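Local coordinates for protein probable enoyl-CoA hydratase/isomerase (Pseudomonas aeruginosa PAO1, PDB 5WYD) that probably acts as a crotonase-type enoyl-CoA hydratase/isomerase, a hydro-lyase taking part in the synthesis of diffusible signal factor, at residues 11-16 with 48-53; 80-85 with 92-97; 104-109 with 225-230; 215-220 with 251-256. The protein carries 1 engineered substitution. One frame throughout, in Å; residues are numbered along the deposited sequence.

The four contacts come from one crotonase-fold chain of a six-subunit assembly. Contact 1 closes first along the chain and lays the N-terminal loop on helix 42-57. Contact 2 follows, between the loop before helix 88-106 and that helix, its centre about 21 Å from that of contact 1. Contact 3 uses the far end of the same helix, with the junction of helices 216-226 and 228-231. Contact 4 joins the start of helix 216-226 to helix 252-262; its segments alternate with those of contact 3, about 19 Å away between centres. The centres of contacts 2 and 4 are about 42 Å apart. Contacts 2, 3 and 4 also touch neighbouring subunits, so these helices border the subunit interfaces.

Contact 1: 11-16 with 48-53; sequences SSFDDT and LRQLIE. Engineered in segment 11-16: Asp15 (natural residue Leu).
Phe13 points the CZ corner of its ring at Gln50 on helix 42-57, with Gln50 OE1 only 3.0 Å from Phe13 CZ and near the ring plane. The amide carbon of Gln50 meets the same edge, and Gln50 CB adds an aliphatic contact, 3.6 Å from Phe13 CZ. Ring and amide planes stand 64° apart, and the two side chains cross at about a right angle. Beside them, Asp15, an engineered residue (Leu in the natural sequence), brings its carboxylate to Leu51, where Asp15 OD2 lies 3.4 Å from Leu51 CD2.

The Phe13 ring is swung across to the helix by a first torsion that sets CG anti to the backbone N (chi1 170°). Gln50 runs extended beyond CG and carries its amide out to the ring edge. In the next shell the ring of Phe13 meets that of His54, one helical turn beyond Gln50, and Leu51 touches Ala10, so the N-terminal loop before strand 19-24 rests along helix 42-57 of the crotonase fold.

No hydrogen bond joins the segments. The carbonyl oxygen at the ring edge suits the partly positive aromatic hydrogens, whereas Asp15 OD2 is buried against leucine carbon without a polar partner, probably at some desolvation cost.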
loop_
_atom_site.group_PDB
_atom_site.type_symbol
_atom_site.label_atom_id
_atom_site.label_comp_id
_atom_site.label_asym_id
_atom_site.label_seq_id
_atom_site.Cartn_x
_atom_site.Cartn_y
_atom_site.Cartn_z
ATOM N N SER A 11 -27.227 13.946 -27.655
ATOM C CA SER A 11 -28.063 13.753 -28.839
ATOM C C SER A 11 -27.252 13.812 -30.137
ATOM O O SER A 11 -27.494 13.030 -31.062
ATOM C CB SER A 11 -29.180 14.800 -28.849
ATOM O OG SER A 11 -30.095 14.583 -27.790
ATOM N N SER A 12 -26.267 14.714 -30.216
ATOM C CA SER A 12 -25.443 14.878 -31.422
ATOM C C SER A 12 -24.166 14.056 -31.271
ATOM O O SER A 12 -23.043 14.564 -31.214
ATOM C CB SER A 12 -25.127 16.348 -31.678
ATOM O OG SER A 12 -24.209 16.501 -32.757
ATOM N N PHE A 13 -24.370 12.747 -31.212
ATOM C CA PHE A 13 -23.286 11.804 -31.012
ATOM C C PHE A 13 -23.734 10.477 -31.599
ATOM O O PHE A 13 -24.927 10.238 -31.800
ATOM C CB PHE A 13 -22.925 11.701 -29.520
ATOM C CG PHE A 13 -21.981 10.574 -29.178
ATOM C CD1 PHE A 13 -20.717 10.502 -29.750
ATOM C CD2 PHE A 13 -22.362 9.593 -28.264
ATOM C CE1 PHE A 13 -19.860 9.462 -29.430
ATOM C CE2 PHE A 13 -21.509 8.558 -27.934
ATOM C CZ PHE A 13 -20.259 8.492 -28.519
ATOM N N ASP A 14 -22.758 9.638 -31.918
ATOM C CA ASP A 14 -23.014 8.288 -32.405
ATOM C C ASP A 14 -22.912 7.303 -31.238
ATOM O O ASP A 14 -21.809 6.947 -30.803
ATOM C CB ASP A 14 -22.042 7.917 -33.521
ATOM C CG ASP A 14 -22.351 6.562 -34.134
ATOM O OD1 ASP A 14 -23.349 5.933 -33.718
ATOM O OD2 ASP A 14 -21.598 6.128 -35.032
ATOM N N ASP A 15 -24.070 6.840 -30.767
ATOM C CA ASP A 15 -24.209 5.881 -29.676
ATOM C C ASP A 15 -25.032 4.731 -30.248
ATOM O O ASP A 15 -25.810 4.930 -31.195
ATOM C CB ASP A 15 -24.918 6.498 -28.424
ATOM C CG ASP A 15 -24.673 5.697 -27.124
ATOM O OD1 ASP A 15 -24.096 4.590 -27.189
ATOM O OD2 ASP A 15 -25.061 6.178 -26.031
ATOM N N THR A 16 -24.784 3.507 -29.761
ATOM C CA THR A 16 -25.572 2.372 -30.235
ATOM C C THR A 16 -27.061 2.619 -29.992
ATOM O O THR A 16 -27.460 3.189 -28.968
ATOM C CB THR A 16 -25.161 1.071 -29.539
ATOM O OG1 THR A 16 -26.079 0.036 -29.911
ATOM C CG2 THR A 16 -25.146 1.219 -28.008
ATOM N N LEU A 48 -20.985 3.131 -23.824
ATOM C CA LEU A 48 -21.077 3.478 -22.418
ATOM C C LEU A 48 -19.851 4.247 -21.985
ATOM O O LEU A 48 -19.963 5.352 -21.449
ATOM C CB LEU A 48 -21.224 2.223 -21.587
ATOM C CG LEU A 48 -21.201 2.641 -20.132
ATOM C CD1 LEU A 48 -22.295 3.643 -19.865
ATOM C CD2 LEU A 48 -21.319 1.404 -19.256
ATOM N N ARG A 49 -18.667 3.726 -22.306
ATOM C CA ARG A 49 -17.464 4.479 -22.008
ATOM C C ARG A 49 -17.507 5.830 -22.701
ATOM O O ARG A 49 -17.333 6.876 -22.074
ATOM C CB ARG A 49 -16.248 3.724 -22.500
ATOM C CG ARG A 49 -14.990 4.513 -22.270
ATOM C CD ARG A 49 -13.849 4.097 -23.170
ATOM N NE ARG A 49 -13.960 2.726 -23.630
ATOM C CZ ARG A 49 -13.569 2.344 -24.835
ATOM N NH1 ARG A 49 -13.071 3.249 -25.664
ATOM N NH2 ARG A 49 -13.670 1.070 -25.204
ATOM N N GLN A 50 -17.829 5.830 -23.981
ATOM C CA GLN A 50 -17.881 7.089 -24.684
ATOM C C GLN A 50 -18.935 7.983 -24.085
ATOM O O GLN A 50 -18.689 9.169 -23.850
ATOM C CB GLN A 50 -18.164 6.825 -26.150
ATOM C CG GLN A 50 -17.053 6.101 -26.836
ATOM C CD GLN A 50 -17.376 5.837 -28.265
ATOM O OE1 GLN A 50 -18.498 6.043 -28.700
ATOM N NE2 GLN A 50 -16.385 5.420 -29.023
ATOM N N LEU A 51 -20.086 7.416 -23.751
ATOM C CA LEU A 51 -21.141 8.258 -23.231
ATOM C C LEU A 51 -20.684 8.941 -21.957
ATOM O O LEU A 51 -20.777 10.169 -21.846
ATOM C CB LEU A 51 -22.401 7.430 -23.037
ATOM C CG LEU A 51 -23.668 8.098 -22.561
ATOM C CD1 LEU A 51 -23.960 9.284 -23.445
ATOM C CD2 LEU A 51 -24.724 7.038 -22.793
ATOM N N ILE A 52 -20.007 8.193 -21.083
ATOM C CA ILE A 52 -19.538 8.753 -19.815
ATOM C C ILE A 52 -18.588 9.910 -20.045
ATOM O O ILE A 52 -18.670 10.940 -19.369
ATOM C CB ILE A 52 -18.866 7.666 -18.974
ATOM C CG1 ILE A 52 -19.859 6.579 -18.630
ATOM C CG2 ILE A 52 -18.349 8.266 -17.700
ATOM C CD1 ILE A 52 -20.996 7.084 -17.765
ATOM N N GLU A 53 -17.679 9.763 -21.004
ATOM C CA GLU A 53 -16.729 10.830 -21.279
ATOM C C GLU A 53 -17.419 12.082 -21.775
ATOM O O GLU A 53 -17.013 13.198 -21.432
ATOM C CB GLU A 53 -15.708 10.376 -22.292
ATOM C CG GLU A 53 -15.012 9.126 -21.874
ATOM C CD GLU A 53 -14.051 8.684 -22.922
ATOM O OE1 GLU A 53 -13.968 9.385 -23.953
ATOM O OE2 GLU A 53 -13.419 7.626 -22.749
#

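Contact 2: 80-85 with 92-97; sequences LNMFAD and REMARR
Apolar packing between Met82 and Met94 makes up most of this contact, in which the loop between strand 63-68 and helix 88-106 of the crotonase fold turns back onto that helix. The two terminal methyls meet, Met82 CE lying 3.3 Å from Met94 CE, and Met82 CE also reaches the root of the other side chain, 3.4 Å from Met94 CB. Both separations are short for carbon atoms, so the methyl is tightly packed. Further back, Met82 CG sits 3.7 Å from Met94 CG. Met82 has CG anti to the backbone N (chi1 -176°), an extended shape that carries CE over to the helix; Met94 is bent at chi2 and chi3, which folds its own methyl back beside that of Met82.

The aromatic contribution is smaller: Phe83 brings CZ to 4.1 Å from Met94 CB, obliquely. Phe98, on the next turn of the helix, receives both Met82 and Phe83.

Charged groups surround the contact. On the helix, Glu93 bridges to Arg42, and Arg92 and Arg96 to Asp247 of a neighbouring subunit; in the loop, Asp85 pairs with Arg255 of another.

With no hydrogen bond across the segments, the loop is held here by nondirectional packing of methionine methyl and methylene groups, with the Phe83 ring beside them.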
loop_
_atom_site.group_PDB
_atom_site.type_symbol
_atom_site.label_atom_id
_atom_site.label_comp_id
_atom_site.label_asym_id
_atom_site.label_seq_id
_atom_site.Cartn_x
_atom_site.Cartn_y
_atom_site.Cartn_z
ATOM N N LEU A 80 -23.822 -14.483 -24.591
ATOM C CA LEU A 80 -23.014 -15.644 -24.960
ATOM C C LEU A 80 -22.351 -15.491 -26.324
ATOM O O LEU A 80 -21.260 -16.021 -26.534
ATOM C CB LEU A 80 -23.847 -16.909 -24.951
ATOM C CG LEU A 80 -24.262 -17.459 -23.600
ATOM C CD1 LEU A 80 -25.139 -18.666 -23.857
ATOM C CD2 LEU A 80 -22.997 -17.858 -22.865
ATOM N N ASN A 81 -23.025 -14.850 -27.287
ATOM C CA ASN A 81 -22.408 -14.615 -28.595
ATOM C C ASN A 81 -21.102 -13.853 -28.422
ATOM O O ASN A 81 -20.128 -14.042 -29.170
ATOM C CB ASN A 81 -23.370 -13.847 -29.513
ATOM C CG ASN A 81 -24.674 -14.607 -29.813
ATOM O OD1 ASN A 81 -24.835 -15.770 -29.450
ATOM N ND2 ASN A 81 -25.621 -13.918 -30.464
ATOM N N MET A 82 -21.097 -12.960 -27.448
ATOM C CA MET A 82 -19.924 -12.204 -27.078
ATOM C C MET A 82 -18.828 -13.121 -26.532
ATOM O O MET A 82 -17.644 -12.981 -26.875
ATOM C CB MET A 82 -20.400 -11.202 -26.050
ATOM C CG MET A 82 -19.426 -10.291 -25.610
ATOM S SD MET A 82 -20.233 -9.074 -24.616
ATOM C CE MET A 82 -18.751 -8.717 -23.748
ATOM N N PHE A 83 -19.217 -14.089 -25.706
ATOM C CA PHE A 83 -18.332 -15.079 -25.106
ATOM C C PHE A 83 -18.409 -16.431 -25.795
ATOM O O PHE A 83 -18.015 -17.444 -25.210
ATOM C CB PHE A 83 -18.631 -15.184 -23.610
ATOM C CG PHE A 83 -18.123 -13.998 -22.826
ATOM C CD1 PHE A 83 -16.841 -14.011 -22.297
ATOM C CD2 PHE A 83 -18.858 -12.830 -22.720
ATOM C CE1 PHE A 83 -16.346 -12.923 -21.601
ATOM C CE2 PHE A 83 -18.338 -11.743 -22.047
ATOM C CZ PHE A 83 -17.103 -11.786 -21.477
ATOM N N ALA A 84 -18.957 -16.476 -27.002
ATOM C CA ALA A 84 -19.069 -17.731 -27.726
ATOM C C ALA A 84 -17.705 -18.343 -27.978
ATOM O O ALA A 84 -16.740 -17.662 -28.335
ATOM C CB ALA A 84 -19.798 -17.526 -29.054
ATOM N N ASP A 85 -17.653 -19.644 -27.805
ATOM C CA ASP A 85 -16.468 -20.420 -28.014
ATOM C C ASP A 85 -16.114 -20.457 -29.497
ATOM O O ASP A 85 -16.988 -20.225 -30.321
ATOM C CB ASP A 85 -16.693 -21.814 -27.504
ATOM C CG ASP A 85 -15.565 -22.263 -26.695
ATOM O OD1 ASP A 85 -14.887 -21.388 -26.123
ATOM O OD2 ASP A 85 -15.239 -23.443 -26.808
ATOM N N ARG A 92 -10.382 -12.141 -24.203
ATOM C CA ARG A 92 -9.479 -11.137 -23.668
ATOM C C ARG A 92 -9.990 -9.747 -24.007
ATOM O O ARG A 92 -10.000 -8.858 -23.152
ATOM C CB ARG A 92 -8.066 -11.344 -24.221
ATOM C CG ARG A 92 -7.008 -10.406 -23.623
ATOM C CD ARG A 92 -7.053 -8.958 -24.134
ATOM N NE ARG A 92 -6.082 -8.137 -23.422
ATOM C CZ ARG A 92 -5.905 -6.832 -23.606
ATOM N NH1 ARG A 92 -6.631 -6.157 -24.496
ATOM N NH2 ARG A 92 -4.989 -6.211 -22.874
ATOM N N GLU A 93 -10.444 -9.555 -25.247
ATOM C CA GLU A 93 -10.900 -8.241 -25.685
ATOM C C GLU A 93 -12.156 -7.827 -24.945
ATOM O O GLU A 93 -12.299 -6.661 -24.565
ATOM C CB GLU A 93 -11.159 -8.231 -27.193
ATOM C CG GLU A 93 -11.529 -6.858 -27.781
ATOM C CD GLU A 93 -11.642 -6.948 -29.275
ATOM O OE1 GLU A 93 -11.884 -8.063 -29.770
ATOM O OE2 GLU A 93 -11.405 -5.952 -29.990
ATOM N N MET A 94 -13.098 -8.751 -24.746
ATOM C CA MET A 94 -14.324 -8.333 -24.076
ATOM C C MET A 94 -14.062 -8.054 -22.599
ATOM O O MET A 94 -14.668 -7.150 -22.016
ATOM C CB MET A 94 -15.453 -9.345 -24.261
ATOM C CG MET A 94 -15.778 -9.666 -25.695
ATOM S SD MET A 94 -15.839 -8.258 -26.824
ATOM C CE MET A 94 -17.037 -7.154 -26.066
ATOM N N ALA A 95 -13.171 -8.819 -21.967
ATOM C CA ALA A 95 -12.858 -8.524 -20.574
ATOM C C ALA A 95 -12.335 -7.093 -20.425
ATOM O O ALA A 95 -12.668 -6.399 -19.455
ATOM C CB ALA A 95 -11.838 -9.528 -20.044
ATOM N N ARG A 96 -11.518 -6.637 -21.382
ATOM C CA ARG A 96 -10.998 -5.274 -21.346
ATOM C C ARG A 96 -12.130 -4.260 -21.461
ATOM O O ARG A 96 -12.180 -3.286 -20.699
ATOM C CB ARG A 96 -9.974 -5.112 -22.472
ATOM C CG ARG A 96 -9.281 -3.776 -22.585
ATOM C CD ARG A 96 -8.231 -3.573 -21.522
ATOM N NE ARG A 96 -7.766 -2.208 -21.586
ATOM C CZ ARG A 96 -6.589 -1.793 -21.160
ATOM N NH1 ARG A 96 -6.249 -0.520 -21.271
ATOM N NH2 ARG A 96 -5.750 -2.645 -20.640
ATOM N N ARG A 97 -13.083 -4.525 -22.364
ATOM C CA ARG A 97 -14.198 -3.615 -22.598
ATOM C C ARG A 97 -15.050 -3.436 -21.353
ATOM O O ARG A 97 -15.469 -2.318 -21.040
ATOM C CB ARG A 97 -15.063 -4.154 -23.732
ATOM C CG ARG A 97 -14.459 -4.086 -25.129
ATOM C CD ARG A 97 -14.014 -2.693 -25.475
ATOM N NE ARG A 97 -13.274 -2.638 -26.731
ATOM C CZ ARG A 97 -11.950 -2.727 -26.839
ATOM N NH1 ARG A 97 -11.385 -2.656 -28.041
ATOM N NH2 ARG A 97 -11.190 -2.898 -25.760
#

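Contact 3: 104-109 with 225-230; sequences ALRDFR and LIQGAR
The C-terminal end of helix 88-106 meets the junction between helices 216-226 and 228-231, in the helical part of the crotonase fold. Arg106 and Gln227 are joined there by one weak hydrogen bond, Gln227 NE2 to Arg106 O, 3.5 Å long with an N-H...O angle of 155°. Lys223 also donates to Arg106 O, so two side chains, Lys223 on helix 216-226 and Gln227 just past its end, engage this carbonyl. Gln227 OE1 accepts from Lys171 of a neighbouring subunit.

Arg106 and Arg230 run antiparallel alongside each other, Arg230 NH1 coming to 3.1 Å from Arg106 CD. Their guanidinium planes are 24° apart. The bend of Arg106 at chi3 (64°) turns its guanidinium aside, where Asp107 OD1 lies 3.5 Å above its centre; this and the salt bridge of Arg230 with Glu167 of that neighbouring subunit probably ease the like charges.

Around the contact, Leu105 packs on helix 42-57, strand 63-68 and helix 123-130, while Ile226 faces the neighbouring subunit at Ile174.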
loop_
_atom_site.group_PDB
_atom_site.type_symbol
_atom_site.label_atom_id
_atom_site.label_comp_id
_atom_site.label_asym_id
_atom_site.label_seq_id
_atom_site.Cartn_x
_atom_site.Cartn_y
_atom_site.Cartn_z
ATOM N N ALA A 104 -15.151 3.537 -16.307
ATOM C CA ALA A 104 -15.569 4.874 -16.716
ATOM C C ALA A 104 -16.833 5.299 -15.974
ATOM O O ALA A 104 -16.936 6.442 -15.509
ATOM C CB ALA A 104 -15.783 4.927 -18.226
ATOM N N LEU A 105 -17.799 4.382 -15.838
ATOM C CA LEU A 105 -19.025 4.705 -15.121
ATOM C C LEU A 105 -18.715 5.023 -13.672
ATOM O O LEU A 105 -19.157 6.052 -13.134
ATOM C CB LEU A 105 -19.984 3.514 -15.212
ATOM C CG LEU A 105 -21.220 3.510 -14.308
ATOM C CD1 LEU A 105 -22.088 4.725 -14.598
ATOM C CD2 LEU A 105 -22.015 2.171 -14.325
ATOM N N ARG A 106 -17.860 4.198 -13.067
ATOM C CA ARG A 106 -17.435 4.395 -11.695
ATOM C C ARG A 106 -16.740 5.732 -11.533
ATOM O O ARG A 106 -16.745 6.313 -10.447
ATOM C CB ARG A 106 -16.507 3.258 -11.308
ATOM C CG ARG A 106 -15.781 3.479 -10.020
ATOM C CD ARG A 106 -14.819 2.338 -9.767
ATOM N NE ARG A 106 -13.759 2.226 -10.755
ATOM C CZ ARG A 106 -12.548 2.731 -10.590
ATOM N NH1 ARG A 106 -12.266 3.382 -9.476
ATOM N NH2 ARG A 106 -11.624 2.583 -11.530
ATOM N N ASP A 107 -16.074 6.192 -12.573
ATOM C CA ASP A 107 -15.374 7.457 -12.528
ATOM C C ASP A 107 -16.215 8.637 -13.015
ATOM O O ASP A 107 -15.663 9.725 -13.205
ATOM C CB ASP A 107 -14.092 7.351 -13.340
ATOM C CG ASP A 107 -13.086 6.457 -12.688
ATOM O OD1 ASP A 107 -13.302 6.058 -11.527
ATOM O OD2 ASP A 107 -12.080 6.131 -13.348
ATOM N N PHE A 108 -17.516 8.457 -13.257
ATOM C CA PHE A 108 -18.316 9.598 -13.676
ATOM C C PHE A 108 -18.232 10.667 -12.594
ATOM O O PHE A 108 -18.386 10.367 -11.407
ATOM C CB PHE A 108 -19.762 9.163 -13.926
ATOM C CG PHE A 108 -20.709 10.314 -14.113
ATOM C CD1 PHE A 108 -20.379 11.359 -14.932
ATOM C CD2 PHE A 108 -21.938 10.328 -13.503
ATOM C CE1 PHE A 108 -21.238 12.431 -15.104
ATOM C CE2 PHE A 108 -22.801 11.400 -13.678
ATOM C CZ PHE A 108 -22.447 12.439 -14.474
ATOM N N ARG A 109 -17.954 11.912 -12.993
ATOM C CA ARG A 109 -17.767 12.962 -11.990
ATOM C C ARG A 109 -19.032 13.201 -11.184
ATOM O O ARG A 109 -18.967 13.467 -9.981
ATOM C CB ARG A 109 -17.304 14.263 -12.638
ATOM C CG ARG A 109 -18.174 14.819 -13.736
ATOM C CD ARG A 109 -17.596 16.137 -14.192
ATOM N NE ARG A 109 -18.496 16.792 -15.128
ATOM C CZ ARG A 109 -18.341 18.033 -15.571
ATOM N NH1 ARG A 109 -17.324 18.778 -15.156
ATOM N NH2 ARG A 109 -19.223 18.530 -16.419
ATOM N N LEU A 225 -12.786 11.398 -3.288
ATOM C CA LEU A 225 -12.321 11.165 -1.927
ATOM C C LEU A 225 -12.999 9.962 -1.307
ATOM O O LEU A 225 -12.332 9.079 -0.752
ATOM C CB LEU A 225 -12.600 12.389 -1.076
ATOM C CG LEU A 225 -11.759 13.584 -1.482
ATOM C CD1 LEU A 225 -12.025 14.788 -0.561
ATOM C CD2 LEU A 225 -10.281 13.162 -1.474
ATOM N N ILE A 226 -14.315 9.865 -1.475
ATOM C CA ILE A 226 -15.020 8.723 -0.914
ATOM C C ILE A 226 -14.449 7.454 -1.494
ATOM O O ILE A 226 -14.211 6.485 -0.779
ATOM C CB ILE A 226 -16.528 8.827 -1.206
ATOM C CG1 ILE A 226 -17.078 10.129 -0.600
ATOM C CG2 ILE A 226 -17.235 7.558 -0.718
ATOM C CD1 ILE A 226 -18.527 10.372 -0.864
ATOM N N GLN A 227 -14.107 7.483 -2.773
ATOM C CA GLN A 227 -13.593 6.300 -3.434
ATOM C C GLN A 227 -12.085 6.185 -3.314
ATOM O O GLN A 227 -11.492 5.298 -3.938
ATOM C CB GLN A 227 -13.986 6.324 -4.904
ATOM C CG GLN A 227 -15.454 6.350 -5.093
ATOM C CD GLN A 227 -15.862 6.264 -6.551
ATOM O OE1 GLN A 227 -16.917 5.739 -6.866
ATOM N NE2 GLN A 227 -15.004 6.727 -7.442
ATOM N N GLY A 228 -11.456 7.047 -2.514
ATOM C CA GLY A 228 -10.020 6.963 -2.352
ATOM C C GLY A 228 -9.558 5.668 -1.715
ATOM O O GLY A 228 -8.484 5.160 -2.047
ATOM N N ALA A 229 -10.362 5.113 -0.810
ATOM C CA ALA A 229 -9.967 3.901 -0.104
ATOM C C ALA A 229 -9.690 2.773 -1.070
ATOM O O ALA A 229 -8.883 1.889 -0.771
ATOM C CB ALA A 229 -11.030 3.486 0.905
ATOM N N ARG A 230 -10.395 2.735 -2.201
ATOM C CA ARG A 230 -10.131 1.661 -3.159
ATOM C C ARG A 230 -8.703 1.732 -3.674
ATOM O O ARG A 230 -8.070 0.707 -3.919
ATOM C CB ARG A 230 -11.083 1.697 -4.345
ATOM C CG ARG A 230 -12.501 1.873 -3.986
ATOM C CD ARG A 230 -13.356 1.799 -5.216
ATOM N NE ARG A 230 -14.749 1.987 -4.858
ATOM C CZ ARG A 230 -15.766 1.831 -5.692
ATOM N NH1 ARG A 230 -15.548 1.456 -6.936
ATOM N NH2 ARG A 230 -17.004 2.050 -5.278
#

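Contact 4: 215-220 with 251-256; sequences SPVAIR and AQDTRE
Ser215 N-caps helix 216-226, and its hydroxyl also reaches Asp253 in the first turn of helix 252-262. The weak hydrogen bond runs from Ser215 OG to Asp253 OD2 at 3.0 Å. On the capping side Ser215 OG accepts from Ala218 N, another weak bond, 3.4 Å long but nearly straight at 169°. One hydroxyl thus serves both helices, donating across the contact and accepting from its own.

Two first torsions bring these groups together. Ser215 holds OG opposite its backbone N (chi1 171°), while Asp253, likewise trans, sends its carboxylate across to the start of the other helix. This helix end would tend to favour the negative charge.

Val217 flanks the carboxylate. A chi1 of 72° tucks CG1 in between the two backbone branches, facing Asp253, and the two side chains lie alongside each other, pointing opposite ways. Pro216 CD is a looser neighbour of the same oxygen, and Trp269 packs on both Pro216 and Asp253. A neighbouring subunit places Gly150 against Ser215, Ala218 and Thr254, so this helix pairing borders an interface. The nearest valine atom, Val217 CG1, stands 3.0 Å from Asp253 OD2.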
loop_
_atom_site.group_PDB
_atom_site.type_symbol
_atom_site.label_atom_id
_atom_site.label_comp_id
_atom_site.label_asym_id
_atom_site.label_seq_id
_atom_site.Cartn_x
_atom_site.Cartn_y
_atom_site.Cartn_z
ATOM N N SER A 215 -23.629 21.771 -4.446
ATOM C CA SER A 215 -22.727 22.437 -5.380
ATOM C C SER A 215 -22.089 21.495 -6.401
ATOM O O SER A 215 -21.383 20.556 -6.008
ATOM C CB SER A 215 -21.613 23.101 -4.595
ATOM O OG SER A 215 -20.623 23.568 -5.480
ATOM N N PRO A 216 -22.176 21.805 -7.706
ATOM C CA PRO A 216 -21.616 20.889 -8.715
ATOM C C PRO A 216 -20.132 20.720 -8.575
ATOM O O PRO A 216 -19.633 19.594 -8.611
ATOM C CB PRO A 216 -21.931 21.588 -10.036
ATOM C CG PRO A 216 -23.074 22.451 -9.749
ATOM C CD PRO A 216 -22.899 22.925 -8.332
ATOM N N VAL A 217 -19.413 21.822 -8.396
ATOM C CA VAL A 217 -17.970 21.732 -8.276
ATOM C C VAL A 217 -17.596 20.925 -7.045
ATOM O O VAL A 217 -16.666 20.114 -7.087
ATOM C CB VAL A 217 -17.342 23.126 -8.257
ATOM C CG1 VAL A 217 -17.631 23.827 -6.920
ATOM C CG2 VAL A 217 -15.856 22.986 -8.508
ATOM N N ALA A 218 -18.310 21.128 -5.930
ATOM C CA ALA A 218 -17.983 20.358 -4.746
ATOM C C ALA A 218 -18.180 18.885 -5.018
ATOM O O ALA A 218 -17.256 18.087 -4.829
ATOM C CB ALA A 218 -18.860 20.798 -3.579
ATOM N N ILE A 219 -19.304 18.542 -5.644
ATOM C CA ILE A 219 -19.635 17.138 -5.838
ATOM C C ILE A 219 -18.538 16.425 -6.612
ATOM O O ILE A 219 -18.069 15.359 -6.193
ATOM C CB ILE A 219 -20.994 17.011 -6.550
ATOM C CG1 ILE A 219 -22.141 17.622 -5.715
ATOM C CG2 ILE A 219 -21.228 15.537 -6.969
ATOM C CD1 ILE A 219 -22.410 16.943 -4.373
ATOM N N ARG A 220 -18.047 17.040 -7.698
ATOM C CA ARG A 220 -17.057 16.368 -8.545
ATOM C C ARG A 220 -15.773 16.082 -7.782
ATOM O O ARG A 220 -15.157 15.032 -7.966
ATOM C CB ARG A 220 -16.745 17.191 -9.787
ATOM C CG ARG A 220 -17.905 17.900 -10.371
ATOM C CD ARG A 220 -17.454 18.538 -11.638
ATOM N NE ARG A 220 -18.195 19.740 -11.948
ATOM C CZ ARG A 220 -19.323 19.779 -12.634
ATOM N NH1 ARG A 220 -19.886 18.655 -13.079
ATOM N NH2 ARG A 220 -19.894 20.957 -12.856
ATOM N N ALA A 251 -12.999 29.533 -4.494
ATOM C CA ALA A 251 -13.868 29.640 -5.660
ATOM C C ALA A 251 -15.153 30.351 -5.266
ATOM O O ALA A 251 -15.606 30.230 -4.122
ATOM C CB ALA A 251 -14.180 28.270 -6.281
ATOM N N GLN A 252 -15.731 31.085 -6.227
ATOM C CA GLN A 252 -16.995 31.788 -6.003
ATOM C C GLN A 252 -18.113 30.826 -5.600
ATOM O O GLN A 252 -18.918 31.127 -4.710
ATOM C CB GLN A 252 -17.381 32.576 -7.263
ATOM C CG GLN A 252 -17.469 31.723 -8.542
ATOM C CD GLN A 252 -17.940 32.499 -9.763
ATOM O OE1 GLN A 252 -17.963 33.730 -9.772
ATOM N NE2 GLN A 252 -18.322 31.773 -10.803
ATOM N N ASP A 253 -18.173 29.660 -6.254
ATOM C CA ASP A 253 -19.234 28.688 -6.000
ATOM C C ASP A 253 -19.333 28.325 -4.520
ATOM O O ASP A 253 -20.439 28.118 -3.997
ATOM C CB ASP A 253 -18.977 27.458 -6.887
ATOM C CG ASP A 253 -20.112 26.443 -6.859
ATOM O OD1 ASP A 253 -21.095 26.629 -6.108
ATOM O OD2 ASP A 253 -20.066 25.482 -7.661
ATOM N N THR A 254 -18.189 28.208 -3.845
ATOM C CA THR A 254 -18.160 27.865 -2.427
ATOM C C THR A 254 -18.742 28.980 -1.541
ATOM O O THR A 254 -19.469 28.691 -0.580
ATOM C CB THR A 254 -16.724 27.501 -2.063
ATOM O OG1 THR A 254 -15.843 28.401 -2.749
ATOM C CG2 THR A 254 -16.421 26.063 -2.548
ATOM N N ARG A 255 -18.448 30.255 -1.855
ATOM C CA ARG A 255 -18.960 31.387 -1.070
ATOM C C ARG A 255 -20.488 31.443 -1.089
ATOM O O ARG A 255 -21.122 31.852 -0.104
ATOM C CB ARG A 255 -18.356 32.691 -1.609
ATOM C CG ARG A 255 -18.919 33.984 -1.025
ATOM C CD ARG A 255 -18.462 35.211 -1.815
ATOM N NE ARG A 255 -17.029 35.231 -2.108
ATOM C CZ ARG A 255 -16.502 34.932 -3.294
ATOM N NH1 ARG A 255 -17.283 34.568 -4.301
ATOM N NH2 ARG A 255 -15.192 34.992 -3.473
ATOM N N GLU A 256 -21.094 31.022 -2.196
ATOM C CA GLU A 256 -22.545 31.063 -2.290
ATOM C C GLU A 256 -23.190 30.109 -1.290
ATOM O O GLU A 256 -24.121 30.489 -0.565
ATOM C CB GLU A 256 -22.994 30.717 -3.714
ATOM C CG GLU A 256 -24.473 30.432 -3.745
ATOM C CD GLU A 256 -25.333 31.604 -3.268
ATOM O OE1 GLU A 256 -24.821 32.746 -3.159
ATOM O OE2 GLU A 256 -26.504 31.357 -2.894
#